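Local coordinates for protein probable porin (PDB 4FSP) that probably acts as a porin, a beta-barrel channel of the bacterial outer membrane that lets small solutes diffuse across, at residues R205-P208 against D209-G212; F293-L296 against E297-P301. All coordinates share one frame; numbering follows the deposited sequence.

Contact 1 of 2, residues R205-P208 against D209-G212. With C8E ((hydroxyethyloxy)tri(ethyloxy)octane), chain J.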
loop_
_atom_site.group_PDB
_atom_site.type_symbol
_atom_site.label_atom_id
_atom_site.label_comp_id
_atom_site.label_asym_id
_atom_site.label_seq_id
_atom_site.Cartn_x
_atom_site.Cartn_y
_atom_site.Cartn_z
ATOM N N ARG A 205 -11.975 -9.987 -14.182
ATOM C CA ARG A 205 -11.143 -10.100 -15.372
ATOM C C ARG A 205 -12.044 -9.902 -16.576
ATOM O O ARG A 205 -12.810 -10.793 -16.936
ATOM C CB ARG A 205 -10.474 -11.473 -15.446
ATOM C CG ARG A 205 -9.663 -11.831 -14.221
ATOM C CD ARG A 205 -8.330 -11.090 -14.186
ATOM N NE ARG A 205 -7.314 -11.696 -15.049
ATOM C CZ ARG A 205 -6.874 -11.161 -16.186
ATOM N NH1 ARG A 205 -7.359 -9.998 -16.604
ATOM N NH2 ARG A 205 -5.942 -11.784 -16.899
ATOM N N ILE A 206 -11.973 -8.729 -17.191
ATOM C CA ILE A 206 -12.823 -8.435 -18.334
ATOM C C ILE A 206 -12.290 -9.146 -19.565
ATOM O O ILE A 206 -13.041 -9.615 -20.414
ATOM C CB ILE A 206 -12.834 -6.928 -18.617
ATOM C CG1 ILE A 206 -13.376 -6.177 -17.397
ATOM C CG2 ILE A 206 -13.639 -6.616 -19.875
ATOM C CD1 ILE A 206 -12.862 -4.759 -17.276
ATOM N N ALA A 207 -10.973 -9.184 -19.662
ATOM C CA ALA A 207 -10.275 -9.786 -20.779
ATOM C C ALA A 207 -8.869 -9.973 -20.247
ATOM O O ALA A 207 -8.541 -9.419 -19.195
ATOM C CB ALA A 207 -10.290 -8.853 -21.981
ATOM N N PRO A 208 -8.041 -10.763 -20.941
ATOM C CA PRO A 208 -6.751 -11.101 -20.329
ATOM C C PRO A 208 -5.887 -9.895 -19.935
ATOM O O PRO A 208 -5.175 -9.972 -18.934
ATOM C CB PRO A 208 -6.064 -11.970 -21.393
ATOM C CG PRO A 208 -6.946 -11.909 -22.624
ATOM C CD PRO A 208 -8.308 -11.551 -22.158
ATOM N N ASP A 209 -5.973 -8.796 -20.676
ATOM C CA ASP A 209 -5.210 -7.598 -20.328
ATOM C C ASP A 209 -6.033 -6.515 -19.604
ATOM O O ASP A 209 -5.546 -5.404 -19.403
ATOM C CB ASP A 209 -4.594 -6.990 -21.593
ATOM C CG ASP A 209 -3.542 -7.882 -22.220
ATOM O OD1 ASP A 209 -2.678 -8.402 -21.477
ATOM O OD2 ASP A 209 -3.586 -8.058 -23.456
ATOM N N TRP A 210 -7.277 -6.824 -19.239
ATOM C CA TRP A 210 -8.164 -5.822 -18.638
ATOM C C TRP A 210 -8.867 -6.299 -17.383
ATOM O O TRP A 210 -9.467 -7.383 -17.353
ATOM C CB TRP A 210 -9.192 -5.315 -19.660
ATOM C CG TRP A 210 -8.531 -4.603 -20.777
ATOM C CD1 TRP A 210 -7.988 -5.163 -21.892
ATOM C CD2 TRP A 210 -8.286 -3.187 -20.871
ATOM N NE1 TRP A 210 -7.438 -4.184 -22.686
ATOM C CE2 TRP A 210 -7.605 -2.969 -22.085
ATOM C CE3 TRP A 210 -8.582 -2.099 -20.054
ATOM C CZ2 TRP A 210 -7.217 -1.692 -22.499
ATOM C CZ3 TRP A 210 -8.190 -0.835 -20.464
ATOM C CH2 TRP A 210 -7.516 -0.644 -21.679
ATOM N N THR A 211 -8.807 -5.470 -16.348
ATOM C CA THR A 211 -9.461 -5.787 -15.089
ATOM C C THR A 211 -10.214 -4.566 -14.563
ATOM O O THR A 211 -9.699 -3.442 -14.584
ATOM C CB THR A 211 -8.410 -6.238 -14.038
ATOM O OG1 THR A 211 -7.732 -7.400 -14.529
ATOM C CG2 THR A 211 -9.083 -6.591 -12.719
ATOM N N GLY A 212 -11.438 -4.789 -14.098
ATOM C CA GLY A 212 -12.216 -3.736 -13.475
ATOM C C GLY A 212 -12.487 -4.095 -12.030
ATOM O O GLY A 212 -12.712 -5.271 -11.717
HETATM C C1 C8E J . -16.478 -3.288 -10.923
HETATM C C2 C8E J . -16.790 -4.290 -12.020
HETATM C C3 C8E J . -16.101 -3.741 -13.265
HETATM C C4 C8E J . -17.140 -3.425 -14.332
HETATM C C5 C8E J . -16.395 -3.235 -15.668
HETATM C C6 C8E J . -17.075 -4.137 -16.715
HETATM C C7 C8E J . -16.545 -3.860 -18.139
HETATM C C8 C8E J . -17.401 -4.728 -19.066
HETATM O O9 C8E J . -16.922 -4.737 -20.432
HETATM C C10 C8E J . -17.617 -5.825 -21.076
HETATM C C11 C8E J . -17.114 -5.999 -22.498
HETATM O O12 C8E J . -16.958 -7.432 -22.619
#
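R205 lies across from T211 in an antiparallel non-hydrogen-bonded pair, and its side chain, bent at both chi2 and chi3, curls back over the turn. The two side chains cross obliquely, and NH1 makes a weak, bent bond to T211 OG1. The stronger hold is inside the turn: R205 NH2 donates to P208 O at 2.8 Å, with the carbonyl oxygen almost in the guanidinium plane, which ties the charged group to the loop backbone.

Two residues, I206 and A207, stand opposite the single residue W210. I206 N (2.8 Å) and A207 N (3.3 Å) converge on W210 O. The A207 bond is the straighter, 166° against 137°. The I206 side chain turns its CD1 to G212 N, 3.5 Å away, while CG2 lies 3.8 Å from the ether oxygen O9 of the detergent C8E. On the return, W210 N donates to A207 O at 2.9 Å, closing a type I turn with P208 and D209 at its corners. A207 CB lies 4.4 Å from W210 CD1, a loose apolar contact.

The one-residue register shift between the R205-T211 and A207-W210 pairs defines a classic beta bulge, here leading into the tight hairpin that joins neighbouring strands 193-205 and 210-219 of the porin barrel.

Contact 2 of 2, residues F293-L296 against E297-P301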
loop_
_atom_site.group_PDB
_atom_site.type_symbol
_atom_site.label_atom_id
_atom_site.label_comp_id
_atom_site.label_asym_id
_atom_site.label_seq_id
_atom_site.Cartn_x
_atom_site.Cartn_y
_atom_site.Cartn_z
ATOM N N PHE A 293 -8.693 13.704 0.240
ATOM C CA PHE A 293 -8.904 12.276 0.126
ATOM C C PHE A 293 -8.687 11.571 1.469
ATOM O O PHE A 293 -7.590 11.595 2.019
ATOM C CB PHE A 293 -7.928 11.718 -0.909
ATOM C CG PHE A 293 -8.084 10.242 -1.155
ATOM C CD1 PHE A 293 -9.079 9.757 -2.008
ATOM C CD2 PHE A 293 -7.240 9.339 -0.543
ATOM C CE1 PHE A 293 -9.228 8.384 -2.227
ATOM C CE2 PHE A 293 -7.374 7.959 -0.771
ATOM C CZ PHE A 293 -8.370 7.481 -1.608
ATOM N N PRO A 294 -9.732 10.918 1.992
ATOM C CA PRO A 294 -9.584 10.256 3.288
ATOM C C PRO A 294 -9.058 8.839 3.149
ATOM O O PRO A 294 -9.320 8.138 2.149
ATOM C CB PRO A 294 -11.018 10.201 3.814
ATOM C CG PRO A 294 -11.844 10.033 2.572
ATOM C CD PRO A 294 -11.095 10.771 1.449
ATOM N N TYR A 295 -8.312 8.434 4.171
ATOM C CA TYR A 295 -7.791 7.076 4.317
ATOM C C TYR A 295 -7.348 6.860 5.761
ATOM O O TYR A 295 -7.262 7.818 6.527
ATOM C CB TYR A 295 -6.660 6.801 3.323
ATOM C CG TYR A 295 -5.472 7.774 3.307
ATOM C CD1 TYR A 295 -5.587 9.062 2.777
ATOM C CD2 TYR A 295 -4.216 7.362 3.738
ATOM C CE1 TYR A 295 -4.493 9.914 2.724
ATOM C CE2 TYR A 295 -3.125 8.206 3.688
ATOM C CZ TYR A 295 -3.264 9.475 3.173
ATOM O OH TYR A 295 -2.170 10.306 3.126
ATOM N N LEU A 296 -7.092 5.615 6.147
ATOM C CA LEU A 296 -6.856 5.316 7.565
ATOM C C LEU A 296 -5.420 5.618 7.991
ATOM O O LEU A 296 -4.480 5.474 7.196
ATOM C CB LEU A 296 -7.168 3.849 7.872
ATOM C CG LEU A 296 -8.573 3.370 7.502
ATOM C CD1 LEU A 296 -8.695 1.852 7.635
ATOM C CD2 LEU A 296 -9.603 4.082 8.357
ATOM N N GLU A 297 -5.256 6.039 9.244
ATOM C CA GLU A 297 -3.939 6.055 9.875
ATOM C C GLU A 297 -3.267 4.689 9.719
ATOM O O GLU A 297 -3.921 3.639 9.843
ATOM C CB GLU A 297 -4.061 6.364 11.370
ATOM C CG GLU A 297 -4.559 7.759 11.692
ATOM C CD GLU A 297 -4.419 8.088 13.168
ATOM O OE1 GLU A 297 -3.954 7.214 13.935
ATOM O OE2 GLU A 297 -4.769 9.220 13.570
ATOM N N GLY A 298 -1.964 4.701 9.453
ATOM C CA GLY A 298 -1.211 3.467 9.294
ATOM C C GLY A 298 -1.177 2.919 7.878
ATOM O O GLY A 298 -0.520 1.904 7.623
ATOM N N THR A 299 -1.876 3.583 6.957
ATOM C CA THR A 299 -1.974 3.110 5.575
ATOM C C THR A 299 -1.395 4.134 4.608
ATOM O O THR A 299 -1.312 5.307 4.941
ATOM C CB THR A 299 -3.461 2.837 5.169
ATOM O OG1 THR A 299 -4.146 4.080 4.938
ATOM C CG2 THR A 299 -4.189 2.027 6.253
ATOM N N ASP A 300 -0.988 3.692 3.422
ATOM C CA ASP A 300 -0.766 4.604 2.304
ATOM C C ASP A 300 -2.073 4.757 1.524
ATOM O O ASP A 300 -2.839 3.783 1.376
ATOM C CB ASP A 300 0.286 4.049 1.339
ATOM C CG ASP A 300 1.676 4.037 1.920
ATOM O OD1 ASP A 300 1.918 4.698 2.952
ATOM O OD2 ASP A 300 2.541 3.370 1.323
ATOM N N PRO A 301 -2.328 5.972 1.006
ATOM C CA PRO A 301 -3.537 6.186 0.203
ATOM C C PRO A 301 -3.381 5.522 -1.165
ATOM O O PRO A 301 -2.313 5.620 -1.772
ATOM C CB PRO A 301 -3.578 7.704 0.043
ATOM C CG PRO A 301 -2.062 8.104 0.033
ATOM C CD PRO A 301 -1.387 7.114 0.952
HETATM O O HOH W 1 -6.890 3.486 4.275
#
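Y295 and P301, on the two arms that flank the turn, make the apolar half of the contact: the proline ring lies against one face of the tyrosine, the two side chains running alongside each other in a common direction. P301 CB stands 3.4 Å from the centroid of the Y295 ring and only 4° off its normal, a well-centred CH-pi contact. P301 CD reaches Y295 CE2, also at 3.4 Å, so the proline spreads from the ring centre toward one border. The tyrosine gets there with CG between its backbone N and carbonyl carbon (chi1 54°), which swings the ring toward the returning chain. F293 adds a lighter contact, its CE2 lying 3.9 Å from P301 CB as the two side chains cross.

The polar half centres on L296 O, which accepts two bonds from T299. T299 OG1 lies 2.7 Å away in the carbonyl plane, on a lone pair, whereas T299 N adds a longer bond of 3.2 Å that closes a type II turn from L296 to T299. With chi1 at 75°, T299 directs its hydroxyl to this carbonyl and its CG2 toward L296 CB. A water bridges the same threonine to the chain before the turn: it donates to T299 OG1 and accepts from L296 N at 2.8 Å. T299 OG1 also sits at the edge of the Y295 ring, 3.5 Å from CD2.

Around the turn, Y295 OH bonds to D311 and the tyrosine ring meets that of F182. F293 touches A248 of strand 240-252 and S265 of strand 262-273, L296 packs on Y223 of strand 223-235, and short strand 299-300 pairs antiparallel with strand 134-135.

Overall arrangement
Contact 1 precedes contact 2 along the chain of this OprD-family porin. Their centres are about 27 Å apart and their nearest atoms about 16 Å. Contact 1 is a surface hairpin between strands 193-205 and 210-219, its centre about 22 Å from that of the chain and beside bound detergent. Contact 2 belongs to the long connection between strands 278-288 and 318-327, with its centre only about 9 Å from the chain centre. Strand 223-235 is a shared neighbour, touching I206 and W210 of contact 1 and L296 of contact 2. The pair thus contrasts a tight barrel hairpin with a loop folded inward, consistent with a porin whose long loops narrow the channel.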